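Local structure of 2-(3-amino-3-carboxypropyl)histidine synthase (Pyrococcus horikoshii, 3LZD) at residues Ala133-Val138 / Ala161-Gln166; Ile155-Thr160 / Leu212-Gly217; Arg189-Gly194 / Ser366-Gly371; Val138-Glu143 / Leu233-Tyr238; Leu59-Glu64 / Leu110-His115. The protein catalyses the first step of diphthamide biosynthesis, using a [4Fe-4S] cluster to transfer the 3-amino-3-carboxypropyl group of S-adenosyl-L-methionine to a histidine of elongation factor 2. All blocks are in the same frame, centred on the assembly; numbering follows the deposited sequence.

Interaction 1: Ala133-Val138 / Ala161-Gln166; sequences ARVSVV and AQHIHQ
Ala133 N donates to Gln162 O at 2.8 Å, where the CA atoms of the two residues are 5.1 Å apart, and at the far end the backbones stand wider, with the CA atoms of Val137 and Gln166 at 6.7 Å. That gap is bridged by the side chain of Gln166. Its CG is anti to the carbonyl carbon (chi1 -70°) and the chain bends at chi2 (-86°), which turns the amide back so that OE1 accepts from Val137 N at 2.9 Å; the N-H...O angle is 159°, but the donor stands well above the amide carbonyl plane. Both methyls of Val137 lie near Gln166 CB, CG1 at 3.8 Å. An alanine at Gln166 is likely to leave Val137 N without this acceptor and to open a gap beside the backbone of Ser136. The two segments are the loops that follow strands 126-130 and 154-159 and lead into helices 138-143 and 167-176, so the contact joins loops that leave the C-terminal ends of strands in two different sheets. Val135 CG1 comes obliquely to the His163 ring, 3.4 Å from CE1, with Ala133 CB beside it. The ring's ND1 and a water are 2.7 Å apart, and that water donates to Val135 O. A second water links Arg134 O to His165 NE2 and, weakly, to Gln166 NE2.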
# COMPACT_ATOMS: atom_id res chain seq x y z
N ALA A 133 -13.77 20.51 -14.84
CA ALA A 133 -14.83 20.02 -15.72
C ALA A 133 -15.34 21.19 -16.54
O ALA A 133 -15.46 22.31 -16.03
CB ALA A 133 -15.96 19.42 -14.91
N ARG A 134 -15.63 20.94 -17.80
CA ARG A 134 -16.10 22.00 -18.68
C ARG A 134 -17.53 22.49 -18.42
O ARG A 134 -17.82 23.66 -18.59
CB ARG A 134 -16.00 21.53 -20.13
CG ARG A 134 -16.18 22.63 -21.15
CD ARG A 134 -15.82 22.15 -22.54
NE ARG A 134 -14.42 21.71 -22.61
CZ ARG A 134 -13.37 22.52 -22.70
NH1 ARG A 134 -13.54 23.83 -22.75
NH2 ARG A 134 -12.15 22.01 -22.76
N VAL A 135 -18.42 21.59 -18.00
CA VAL A 135 -19.82 21.96 -17.82
C VAL A 135 -20.13 23.32 -17.17
O VAL A 135 -19.66 23.64 -16.08
CB VAL A 135 -20.58 20.86 -17.05
CG1 VAL A 135 -20.01 20.70 -15.64
CG2 VAL A 135 -22.07 21.23 -17.00
N SER A 136 -20.94 24.11 -17.87
CA SER A 136 -21.37 25.41 -17.34
C SER A 136 -22.47 25.12 -16.33
O SER A 136 -23.39 24.37 -16.62
CB SER A 136 -21.94 26.28 -18.46
OG SER A 136 -22.57 27.42 -17.91
N VAL A 137 -22.39 25.70 -15.14
CA VAL A 137 -23.40 25.42 -14.13
C VAL A 137 -24.64 26.33 -14.08
O VAL A 137 -25.65 25.97 -13.48
CB VAL A 137 -22.77 25.42 -12.70
CG1 VAL A 137 -21.47 24.61 -12.71
CG2 VAL A 137 -22.53 26.86 -12.24
N VAL A 138 -24.57 27.50 -14.71
CA VAL A 138 -25.68 28.43 -14.66
C VAL A 138 -27.05 27.90 -15.09
O VAL A 138 -28.02 28.05 -14.36
CB VAL A 138 -25.36 29.71 -15.44
CG1 VAL A 138 -26.52 30.69 -15.33
CG2 VAL A 138 -24.09 30.33 -14.87
N ALA A 161 -13.81 20.70 -6.38
CA ALA A 161 -12.69 21.18 -7.20
C ALA A 161 -12.96 21.29 -8.69
O ALA A 161 -12.64 22.29 -9.31
CB ALA A 161 -11.47 20.26 -6.96
N GLN A 162 -13.58 20.27 -9.26
CA GLN A 162 -13.84 20.25 -10.70
C GLN A 162 -14.78 21.33 -11.25
O GLN A 162 -14.78 21.57 -12.47
CB GLN A 162 -14.37 18.87 -11.11
CG GLN A 162 -15.75 18.56 -10.58
CD GLN A 162 -16.20 17.16 -10.94
OE1 GLN A 162 -16.17 16.77 -12.11
NE2 GLN A 162 -16.62 16.40 -9.94
N HIS A 163 -15.57 21.96 -10.38
CA HIS A 163 -16.47 23.02 -10.83
C HIS A 163 -16.12 24.37 -10.22
O HIS A 163 -16.87 25.34 -10.38
CB HIS A 163 -17.93 22.68 -10.47
CG HIS A 163 -18.40 21.37 -11.03
ND1 HIS A 163 -18.34 21.08 -12.37
CD2 HIS A 163 -18.90 20.27 -10.42
CE1 HIS A 163 -18.78 19.85 -12.57
NE2 HIS A 163 -19.13 19.34 -11.40
N ILE A 164 -14.98 24.43 -9.53
CA ILE A 164 -14.56 25.64 -8.83
C ILE A 164 -14.40 26.89 -9.71
O ILE A 164 -14.71 27.99 -9.27
CB ILE A 164 -13.23 25.38 -8.03
CG1 ILE A 164 -13.04 26.45 -6.95
CG2 ILE A 164 -12.04 25.34 -8.96
CD1 ILE A 164 -14.02 26.34 -5.78
N HIS A 165 -13.96 26.71 -10.94
CA HIS A 165 -13.79 27.83 -11.85
C HIS A 165 -15.16 28.40 -12.21
O HIS A 165 -15.26 29.51 -12.68
CB HIS A 165 -13.08 27.39 -13.13
CG HIS A 165 -13.75 26.25 -13.83
ND1 HIS A 165 -13.96 25.03 -13.22
CD2 HIS A 165 -14.26 26.14 -15.08
CE1 HIS A 165 -14.57 24.22 -14.07
NE2 HIS A 165 -14.77 24.87 -15.20
N GLN A 166 -16.21 27.62 -11.98
CA GLN A 166 -17.57 28.07 -12.30
C GLN A 166 -18.25 28.83 -11.16
O GLN A 166 -19.34 29.37 -11.35
CB GLN A 166 -18.43 26.86 -12.69
CG GLN A 166 -18.09 26.23 -14.03
CD GLN A 166 -18.77 26.90 -15.20
OE1 GLN A 166 -19.96 27.24 -15.13
NE2 GLN A 166 -18.04 27.08 -16.29
O HOH W 1 -17.70 22.86 -14.26
O HOH W 2 -15.82 25.54 -17.75

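Interaction 2: Ile155-Thr160 / Leu212-Gly217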
# COMPACT_ATOMS: atom_id res chain seq x y z
N ILE A 155 -27.46 33.21 1.00
CA ILE A 155 -27.08 31.82 0.83
C ILE A 155 -25.57 31.59 0.76
O ILE A 155 -24.81 32.48 0.37
CB ILE A 155 -27.72 31.24 -0.44
CG1 ILE A 155 -27.24 32.00 -1.67
CG2 ILE A 155 -29.24 31.33 -0.34
CD1 ILE A 155 -27.74 31.40 -2.98
N ILE A 156 -25.16 30.39 1.15
CA ILE A 156 -23.76 29.98 1.14
C ILE A 156 -23.60 29.08 -0.09
O ILE A 156 -24.37 28.14 -0.27
CB ILE A 156 -23.41 29.17 2.41
CG1 ILE A 156 -23.61 30.04 3.65
CG2 ILE A 156 -21.96 28.64 2.31
CD1 ILE A 156 -23.54 29.28 4.97
N VAL A 157 -22.62 29.37 -0.93
CA VAL A 157 -22.44 28.57 -2.14
C VAL A 157 -21.14 27.78 -2.09
O VAL A 157 -20.07 28.32 -1.80
CB VAL A 157 -22.49 29.48 -3.39
CG1 VAL A 157 -22.27 28.67 -4.66
CG2 VAL A 157 -23.86 30.17 -3.45
N THR A 158 -21.26 26.49 -2.38
CA THR A 158 -20.14 25.55 -2.34
C THR A 158 -20.14 24.62 -3.54
O THR A 158 -21.18 24.41 -4.18
CB THR A 158 -20.24 24.63 -1.09
OG1 THR A 158 -21.45 23.87 -1.15
CG2 THR A 158 -20.26 25.44 0.18
N THR A 159 -18.97 24.06 -3.84
CA THR A 159 -18.83 23.12 -4.93
C THR A 159 -17.54 22.33 -4.72
O THR A 159 -16.82 22.56 -3.75
CB THR A 159 -18.80 23.84 -6.31
OG1 THR A 159 -18.92 22.87 -7.35
CG2 THR A 159 -17.51 24.62 -6.50
N THR A 160 -17.28 21.37 -5.60
CA THR A 160 -16.07 20.56 -5.51
C THR A 160 -15.05 21.16 -6.49
O THR A 160 -15.38 21.99 -7.34
CB THR A 160 -16.32 19.10 -5.95
OG1 THR A 160 -16.89 19.11 -7.26
CG2 THR A 160 -17.26 18.38 -4.98
N LEU A 212 -26.07 26.10 -0.71
CA LEU A 212 -26.28 25.54 -2.04
C LEU A 212 -25.03 24.74 -2.42
O LEU A 212 -23.90 25.25 -2.32
CB LEU A 212 -26.50 26.63 -3.08
CG LEU A 212 -26.48 26.23 -4.58
CD1 LEU A 212 -27.59 25.24 -4.93
CD2 LEU A 212 -26.64 27.47 -5.38
N PHE A 213 -25.21 23.48 -2.82
CA PHE A 213 -24.08 22.67 -3.27
C PHE A 213 -24.25 22.40 -4.77
O PHE A 213 -25.29 21.91 -5.22
CB PHE A 213 -24.00 21.33 -2.52
CG PHE A 213 -22.95 20.39 -3.09
CD1 PHE A 213 -21.60 20.58 -2.80
CD2 PHE A 213 -23.32 19.36 -3.95
CE1 PHE A 213 -20.62 19.75 -3.38
CE2 PHE A 213 -22.36 18.53 -4.53
CZ PHE A 213 -21.00 18.72 -4.24
N ILE A 214 -23.22 22.74 -5.54
CA ILE A 214 -23.24 22.50 -6.99
C ILE A 214 -22.35 21.31 -7.30
O ILE A 214 -21.13 21.37 -7.13
CB ILE A 214 -22.70 23.71 -7.78
CG1 ILE A 214 -23.51 24.96 -7.44
CG2 ILE A 214 -22.76 23.40 -9.28
CD1 ILE A 214 -23.01 26.21 -8.14
N GLY A 215 -22.96 20.21 -7.75
CA GLY A 215 -22.20 19.03 -8.08
C GLY A 215 -23.03 17.76 -8.13
O GLY A 215 -24.23 17.78 -7.88
N SER A 216 -22.39 16.65 -8.47
CA SER A 216 -23.06 15.36 -8.54
C SER A 216 -22.71 14.57 -7.28
O SER A 216 -21.82 14.95 -6.52
CB SER A 216 -22.58 14.59 -9.77
OG SER A 216 -22.83 15.34 -10.95
N GLY A 217 -23.40 13.46 -7.07
CA GLY A 217 -23.07 12.64 -5.92
C GLY A 217 -23.66 13.11 -4.61
O GLY A 217 -23.97 14.30 -4.43
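Leu212 pairs with Val157 and Phe213 with Thr158 in parallel register, and three backbone hydrogen bonds define the ladder. Leu212 N donates to Ile156 O at 2.7 Å, Thr158 N to Leu212 O at 2.9 Å, and Ile214 N to Thr158 O at 3.0 Å. The short strand axes approach to 4.7 Å with 22° between their directions.

Two threonine hydroxyls add side-chain bonds to the backbone. Thr158 OG1, set between its own N and carbonyl carbon (chi1 61°), donates to Leu212 O at 3.0 Å, so this carbonyl accepts two hydrogen bonds from one residue; the amide arrives almost straight down the C=O bond, the hydroxyl at a more bent angle and tilted from the carbonyl plane. Thr159 OG1 instead lies anti to its N (chi1 -169°), which carries it across to Ile214 O, 2.7 Å away.

The apolar contacts fall on two faces. Val157, Leu212 and Ile214 share one, with loose methyl contacts such as Val157 CG1 to Ile214 CD1 at 4.3 Å; helix 167-176 packs there. On the other, the Phe213 ring presents its edge: Thr160 CG2 meets CZ at 3.8 Å in the ring plane, and Thr158 OG1 lies by CD1. Helix 219-228 covers this side through His220 and Pro221.

Gly215 follows the strand, at a place where a CB would strike Phe213 CZ. Two neighbouring parallel strands sandwiched between helices, in a sheet of order 2-1-3-4-5, are the core of a three-layer alpha/beta domain.

Interaction 3: Arg189-Gly194 / Ser366-Gly371; sequences RISWPG and SDEPFG
The indole of Trp192 lies in an offset stack on the Phe370 ring, the centroid of its five-membered ring 4.4 Å from that of the phenyl ring with the planes 10° apart. The contact joins two loops of irregular backbone: 189-194, between strands 180-182 and 210-214 of one alpha/beta sheet, and 366-371, leading into edge strand 373-375 of another. Both aromatic side chains have CG anti to the carbonyl carbon, at chi1 -52° for Trp192 and -65° for Phe370, and the two run antiparallel alongside each other, with Phe370 CE1 over the indole face at 3.4 Å from CD1. On the indole rim, NE1 donates to Pro369 O at 3.0 Å. The acceptor lies in the indole plane, whereas the donor stands far above the Pro369 carbonyl plane. A leucine in place of Trp192 would probably leave Phe370 without its stacking partner and Pro369 O without this N-H. Glu368 N donates to Ser191 O at 3.0 Å, placing CB and CG of Glu368 against Ser191 CB; the bent glutamate chain leads OE1 away to His375. Ser191 OG bonds to Ser116 OG and Tyr117 O. Arg189, earlier in the same loop, touches the iron-sulfur cluster. The Asp367 carboxylate is salt-bridged through OD1 to Arg364 and Arg185, while its OD2 rests 3.6 Å from Pro193 CG.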
# COMPACT_ATOMS: atom_id res chain seq x y z
N ARG A 189 -6.26 23.25 4.21
CA ARG A 189 -6.51 21.97 3.56
C ARG A 189 -7.25 22.23 2.22
O ARG A 189 -7.26 21.38 1.31
CB ARG A 189 -7.33 21.06 4.47
CG ARG A 189 -7.20 19.59 4.15
CD ARG A 189 -7.94 18.71 5.14
NE ARG A 189 -7.85 17.32 4.70
CZ ARG A 189 -6.74 16.59 4.77
NH1 ARG A 189 -5.63 17.11 5.30
NH2 ARG A 189 -6.73 15.36 4.27
N ILE A 190 -7.86 23.41 2.11
CA ILE A 190 -8.62 23.83 0.91
C ILE A 190 -7.74 24.66 -0.03
O ILE A 190 -6.83 25.37 0.43
CB ILE A 190 -9.87 24.64 1.35
CG1 ILE A 190 -10.79 23.76 2.22
CG2 ILE A 190 -10.61 25.21 0.14
CD1 ILE A 190 -11.26 22.46 1.52
N SER A 191 -8.00 24.58 -1.33
CA SER A 191 -7.23 25.31 -2.35
C SER A 191 -7.85 26.63 -2.83
O SER A 191 -7.13 27.58 -3.18
CB SER A 191 -7.00 24.41 -3.57
OG SER A 191 -6.48 23.14 -3.19
N TRP A 192 -9.18 26.70 -2.86
CA TRP A 192 -9.87 27.89 -3.34
C TRP A 192 -11.13 28.17 -2.51
O TRP A 192 -11.75 27.24 -2.01
CB TRP A 192 -10.35 27.71 -4.78
CG TRP A 192 -9.35 27.26 -5.78
CD1 TRP A 192 -8.44 28.04 -6.45
CD2 TRP A 192 -9.19 25.93 -6.28
NE1 TRP A 192 -7.73 27.26 -7.35
CE2 TRP A 192 -8.17 25.97 -7.26
CE3 TRP A 192 -9.81 24.71 -6.00
CZ2 TRP A 192 -7.77 24.83 -7.96
CZ3 TRP A 192 -9.41 23.58 -6.69
CH2 TRP A 192 -8.40 23.65 -7.66
N PRO A 193 -11.52 29.45 -2.37
CA PRO A 193 -12.73 29.76 -1.60
C PRO A 193 -13.93 29.01 -2.24
O PRO A 193 -14.02 28.92 -3.47
CB PRO A 193 -12.86 31.28 -1.76
CG PRO A 193 -11.41 31.73 -2.00
CD PRO A 193 -10.90 30.66 -2.93
N GLY A 194 -14.81 28.47 -1.41
CA GLY A 194 -15.97 27.75 -1.93
C GLY A 194 -15.80 26.26 -2.20
O GLY A 194 -16.79 25.57 -2.45
N SER A 366 -3.04 32.47 1.12
CA SER A 366 -3.41 32.74 -0.27
C SER A 366 -4.20 31.60 -0.91
O SER A 366 -4.43 30.56 -0.28
CB SER A 366 -2.16 33.01 -1.11
OG SER A 366 -1.22 31.96 -0.98
N ASP A 367 -4.62 31.81 -2.15
CA ASP A 367 -5.41 30.83 -2.88
C ASP A 367 -4.61 30.30 -4.05
O ASP A 367 -3.84 31.03 -4.66
CB ASP A 367 -6.70 31.44 -3.42
CG ASP A 367 -7.51 32.16 -2.37
OD1 ASP A 367 -7.49 31.75 -1.19
OD2 ASP A 367 -8.18 33.15 -2.73
N GLU A 368 -4.81 29.03 -4.36
CA GLU A 368 -4.13 28.40 -5.48
C GLU A 368 -4.66 28.96 -6.80
O GLU A 368 -5.77 29.47 -6.87
CB GLU A 368 -4.38 26.89 -5.44
CG GLU A 368 -3.66 26.18 -4.32
CD GLU A 368 -2.16 26.38 -4.40
OE1 GLU A 368 -1.53 25.94 -5.39
OE2 GLU A 368 -1.63 27.00 -3.47
N PRO A 369 -3.85 28.89 -7.86
CA PRO A 369 -4.29 29.39 -9.16
C PRO A 369 -5.31 28.45 -9.79
O PRO A 369 -5.53 27.33 -9.32
CB PRO A 369 -2.99 29.42 -9.96
CG PRO A 369 -2.20 28.30 -9.37
CD PRO A 369 -2.42 28.52 -7.89
N PHE A 370 -5.96 28.91 -10.85
CA PHE A 370 -6.90 28.07 -11.57
C PHE A 370 -6.07 27.64 -12.77
O PHE A 370 -6.21 28.15 -13.88
CB PHE A 370 -8.13 28.88 -11.98
CG PHE A 370 -8.92 29.38 -10.81
CD1 PHE A 370 -9.78 28.53 -10.12
CD2 PHE A 370 -8.78 30.69 -10.36
CE1 PHE A 370 -10.48 28.97 -9.00
CE2 PHE A 370 -9.47 31.15 -9.23
CZ PHE A 370 -10.32 30.28 -8.55
N GLY A 371 -5.18 26.70 -12.50
CA GLY A 371 -4.27 26.18 -13.49
C GLY A 371 -3.20 25.43 -12.70
O GLY A 371 -3.41 25.10 -11.53

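Interaction 4: Val138-Glu143 / Leu233-Tyr238; sequences VEALKE and LAIDPY
Ile235 meets Ala140 and Leu141 of helix 138-143 with its two branches, and can be followed outward from CB, which points toward the helix. At CB the chain divides. CG2, anti to the backbone N, runs to Ala140, where it lies 3.7 Å from the carbonyl O and 4.0 Å from CB. CG1 takes the position anti to the carbonyl carbon (chi1 -71°) and, with chi2 at 180°, extends straight to CD1. That terminal methyl reaches Leu141 CD2 at 4.1 Å, the two side chains crossing at a slant. Ala140 CB also touches the backbone beyond the strand: Asp236 O and Pro237 CA are each 3.8 Å from it. No direct hydrogen bond crosses the interface. One water spans it, accepting from Ala140 N at 3.2 Å and donating to Pro237 O at 2.8 Å, which satisfies an amide in the first turn of the helix. The strand's exit is shaped by an Asx turn, in which Asp236 OD2 accepts from Tyr238 N at 2.7 Å; the same oxygen also accepts from Thr239 N.

The segments bury 167 Å² as a short helix packs on one face of an alpha/beta sheet, against strand 231-235; other elements complete the packing. Helix 145-149 touches Leu141 and Ile235 through Ile148, helix 167-176 meets Leu141 through Ala170 and Phe173, and strand 242-244, next to 231-235 in the sheet, brings Phe242 onto Ile235.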
# COMPACT_ATOMS: atom_id res chain seq x y z
N VAL A 138 -24.57 27.50 -14.71
CA VAL A 138 -25.68 28.43 -14.66
C VAL A 138 -27.05 27.90 -15.09
O VAL A 138 -28.02 28.05 -14.36
CB VAL A 138 -25.36 29.71 -15.44
CG1 VAL A 138 -26.52 30.69 -15.33
CG2 VAL A 138 -24.09 30.33 -14.87
N GLU A 139 -27.13 27.26 -16.26
CA GLU A 139 -28.40 26.73 -16.73
C GLU A 139 -29.09 25.88 -15.65
O GLU A 139 -30.29 26.01 -15.43
CB GLU A 139 -28.20 25.89 -18.00
N ALA A 140 -28.33 25.04 -14.97
CA ALA A 140 -28.90 24.19 -13.93
C ALA A 140 -29.40 24.96 -12.72
O ALA A 140 -30.30 24.50 -12.02
CB ALA A 140 -27.90 23.12 -13.51
N LEU A 141 -28.83 26.13 -12.47
CA LEU A 141 -29.27 26.95 -11.35
C LEU A 141 -30.55 27.68 -11.73
O LEU A 141 -31.48 27.80 -10.93
CB LEU A 141 -28.23 28.01 -10.97
CG LEU A 141 -26.88 27.51 -10.44
CD1 LEU A 141 -25.99 28.70 -10.15
CD2 LEU A 141 -27.10 26.67 -9.17
N LYS A 142 -30.58 28.18 -12.96
CA LYS A 142 -31.74 28.90 -13.47
C LYS A 142 -32.97 28.01 -13.39
O LYS A 142 -34.02 28.42 -12.92
CB LYS A 142 -31.49 29.34 -14.92
N GLU A 143 -32.80 26.77 -13.84
CA GLU A 143 -33.84 25.77 -13.86
C GLU A 143 -34.43 25.49 -12.47
O GLU A 143 -35.62 25.19 -12.33
CB GLU A 143 -33.25 24.48 -14.44
CG GLU A 143 -34.15 23.26 -14.40
CD GLU A 143 -34.87 23.05 -15.71
OE1 GLU A 143 -34.18 22.97 -16.76
OE2 GLU A 143 -36.11 22.96 -15.69
N LEU A 233 -29.17 22.33 -0.20
CA LEU A 233 -29.80 22.07 -1.48
C LEU A 233 -28.66 21.75 -2.46
O LEU A 233 -27.76 22.58 -2.67
CB LEU A 233 -30.57 23.30 -1.96
CG LEU A 233 -31.11 23.20 -3.39
CD1 LEU A 233 -32.18 22.09 -3.47
CD2 LEU A 233 -31.71 24.54 -3.81
N ALA A 234 -28.69 20.56 -3.03
CA ALA A 234 -27.67 20.14 -3.99
C ALA A 234 -28.25 20.19 -5.40
O ALA A 234 -29.38 19.76 -5.63
CB ALA A 234 -27.21 18.73 -3.66
N ILE A 235 -27.49 20.74 -6.34
CA ILE A 235 -27.94 20.80 -7.72
C ILE A 235 -26.86 20.23 -8.64
O ILE A 235 -25.72 20.72 -8.65
CB ILE A 235 -28.25 22.25 -8.15
CG1 ILE A 235 -29.54 22.72 -7.44
CG2 ILE A 235 -28.40 22.32 -9.66
CD1 ILE A 235 -29.96 24.14 -7.77
N ASP A 236 -27.23 19.18 -9.37
CA ASP A 236 -26.33 18.50 -10.31
C ASP A 236 -26.30 19.34 -11.59
O ASP A 236 -27.32 19.55 -12.23
CB ASP A 236 -26.87 17.09 -10.58
CG ASP A 236 -25.99 16.28 -11.54
OD1 ASP A 236 -25.74 15.10 -11.24
OD2 ASP A 236 -25.58 16.80 -12.61
N PRO A 237 -25.10 19.83 -11.98
CA PRO A 237 -24.97 20.65 -13.19
C PRO A 237 -25.22 19.93 -14.51
O PRO A 237 -25.51 20.56 -15.52
CB PRO A 237 -23.55 21.20 -13.07
CG PRO A 237 -22.82 20.05 -12.41
CD PRO A 237 -23.79 19.62 -11.33
N TYR A 238 -25.12 18.61 -14.51
CA TYR A 238 -25.35 17.84 -15.72
C TYR A 238 -26.82 17.48 -15.95
O TYR A 238 -27.35 17.69 -17.03
CB TYR A 238 -24.52 16.56 -15.71
CG TYR A 238 -23.03 16.78 -15.67
CD1 TYR A 238 -22.35 16.89 -14.45
CD2 TYR A 238 -22.29 16.85 -16.85
CE1 TYR A 238 -20.97 17.07 -14.42
CE2 TYR A 238 -20.92 17.02 -16.83
CZ TYR A 238 -20.27 17.13 -15.62
OH TYR A 238 -18.91 17.33 -15.60
O HOH W 3 -25.81 23.29 -16.04

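Interaction 5: Leu59-Glu64 / Leu110-His115; sequences LIQSPE and LIHLGH
Leu59 to Gln61 run parallel to Leu110 to His112, their axes 4.7 Å apart and 14° from alignment. The ladder's hydrogen bonds run from Ile111 N to Leu59 O, Gln61 N to Ile111 O and Leu113 N to Gln61 O, at 2.7 to 3.0 Å. On one face Ile60 and Ile111 lie side by side, Ile60 CG1 4.0 Å from Ile111 CB, and Ile60 CG2 meets Leu113 CD1. On the other, Gln61 reaches across to His112: ND1 donates to Gln61 OE1 at 3.1 Å and 171°. The oxygen lies in the ring plane, but the donor stands almost perpendicularly above the amide, whose plane is 82° from the ring. OE1 also accepts from Ala98 N, so two N-H groups hold it. The other ring nitrogen, His112 NE2, is hydrogen-bonded to His115 ND1 at 2.9 Å, which ties His115, whose side chain is about 7 Å from the iron-sulfur cluster, to the strand. Pro63 CD packs on Leu113 O at 3.2 Å as the chains diverge. Helix 67-78 covers the isoleucine face through Leu73 and Leu77, and strands 83-87 and 126-130 flank these neighbouring parallel strands at the heart of an alpha/beta sheet.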
# COMPACT_ATOMS: atom_id res chain seq x y z
N LEU A 59 8.52 11.93 -11.34
CA LEU A 59 7.53 10.89 -11.05
C LEU A 59 6.14 11.51 -11.25
O LEU A 59 5.88 12.62 -10.79
CB LEU A 59 7.66 10.42 -9.60
CG LEU A 59 6.65 9.35 -9.16
CD1 LEU A 59 6.94 8.02 -9.88
CD2 LEU A 59 6.72 9.17 -7.64
N ILE A 60 5.25 10.79 -11.93
CA ILE A 60 3.91 11.32 -12.16
C ILE A 60 2.82 10.49 -11.48
O ILE A 60 2.69 9.30 -11.79
CB ILE A 60 3.57 11.33 -13.67
CG1 ILE A 60 4.61 12.14 -14.45
CG2 ILE A 60 2.18 11.93 -13.88
CD1 ILE A 60 4.31 12.25 -15.94
N GLN A 61 2.05 11.07 -10.57
CA GLN A 61 0.97 10.29 -9.98
C GLN A 61 -0.34 10.71 -10.64
O GLN A 61 -0.45 11.82 -11.15
CB GLN A 61 0.88 10.43 -8.45
CG GLN A 61 1.41 11.65 -7.83
CD GLN A 61 1.30 11.63 -6.30
OE1 GLN A 61 1.83 12.50 -5.64
NE2 GLN A 61 0.61 10.63 -5.75
N SER A 62 -1.32 9.82 -10.64
CA SER A 62 -2.59 10.14 -11.27
C SER A 62 -3.77 9.39 -10.66
O SER A 62 -3.62 8.28 -10.14
CB SER A 62 -2.54 9.79 -12.75
OG SER A 62 -2.19 8.42 -12.88
N PRO A 63 -4.97 9.98 -10.70
CA PRO A 63 -6.18 9.35 -10.16
C PRO A 63 -6.67 8.40 -11.25
O PRO A 63 -6.18 8.44 -12.37
CB PRO A 63 -7.13 10.52 -9.95
CG PRO A 63 -6.78 11.43 -11.09
CD PRO A 63 -5.24 11.39 -11.08
N GLU A 64 -7.66 7.57 -10.91
CA GLU A 64 -8.22 6.59 -11.83
C GLU A 64 -8.63 7.13 -13.19
O GLU A 64 -8.36 6.51 -14.21
CB GLU A 64 -9.43 5.89 -11.19
N LEU A 110 8.08 15.94 -8.78
CA LEU A 110 6.86 15.14 -8.79
C LEU A 110 5.75 15.89 -9.55
O LEU A 110 5.59 17.10 -9.39
CB LEU A 110 6.41 14.92 -7.35
CG LEU A 110 5.51 13.76 -6.87
CD1 LEU A 110 4.46 14.34 -5.94
CD2 LEU A 110 4.88 13.00 -8.02
N ILE A 111 5.00 15.19 -10.38
CA ILE A 111 3.88 15.81 -11.06
C ILE A 111 2.66 15.13 -10.46
O ILE A 111 2.54 13.91 -10.50
CB ILE A 111 3.89 15.58 -12.59
CG1 ILE A 111 5.13 16.23 -13.20
CG2 ILE A 111 2.64 16.20 -13.22
CD1 ILE A 111 5.20 16.08 -14.72
N HIS A 112 1.76 15.92 -9.87
CA HIS A 112 0.57 15.37 -9.24
C HIS A 112 -0.66 15.72 -10.08
O HIS A 112 -1.14 16.86 -10.04
CB HIS A 112 0.43 15.95 -7.83
CG HIS A 112 -0.73 15.38 -7.07
ND1 HIS A 112 -0.60 14.28 -6.24
CD2 HIS A 112 -2.03 15.73 -7.03
CE1 HIS A 112 -1.79 13.98 -5.73
NE2 HIS A 112 -2.67 14.85 -6.20
N LEU A 113 -1.16 14.76 -10.84
CA LEU A 113 -2.31 15.05 -11.70
C LEU A 113 -3.66 14.93 -11.02
O LEU A 113 -3.83 14.12 -10.10
CB LEU A 113 -2.32 14.12 -12.91
CG LEU A 113 -1.11 14.12 -13.85
CD1 LEU A 113 -1.36 13.12 -14.97
CD2 LEU A 113 -0.90 15.52 -14.42
N GLY A 114 -4.61 15.74 -11.48
CA GLY A 114 -5.97 15.67 -10.99
C GLY A 114 -6.40 16.38 -9.73
O GLY A 114 -7.60 16.47 -9.47
N HIS A 115 -5.47 16.90 -8.95
CA HIS A 115 -5.85 17.58 -7.72
C HIS A 115 -5.00 18.82 -7.53
O HIS A 115 -3.87 18.89 -8.02
CB HIS A 115 -5.67 16.66 -6.51
CG HIS A 115 -6.25 15.30 -6.68
ND1 HIS A 115 -5.48 14.16 -6.72
CD2 HIS A 115 -7.53 14.89 -6.86
CE1 HIS A 115 -6.26 13.11 -6.91
NE2 HIS A 115 -7.51 13.53 -7.00

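In the fold
Along the chain interaction 5 closes first; interactions 1 and 3 each cross interactions 2 and 4. Interaction 2 is nested within the loop closed by interaction 4, and the two share a sheet, strands 210-214 and 231-235 being neighbours, with about 9 Å between centres. The centre of interaction 1 lies about 11 Å from theirs; it touches both and shares Val138 with interaction 4. Interaction 3 touches interactions 1 and 2 and brings in the loop before strand 373-375, an edge strand of the sheet that holds interaction 5, about 18 Å away between centres. Arg189 of interaction 3 touches the iron-sulfur cluster, and the His115 side chain of interaction 5 lies about 7 Å from it.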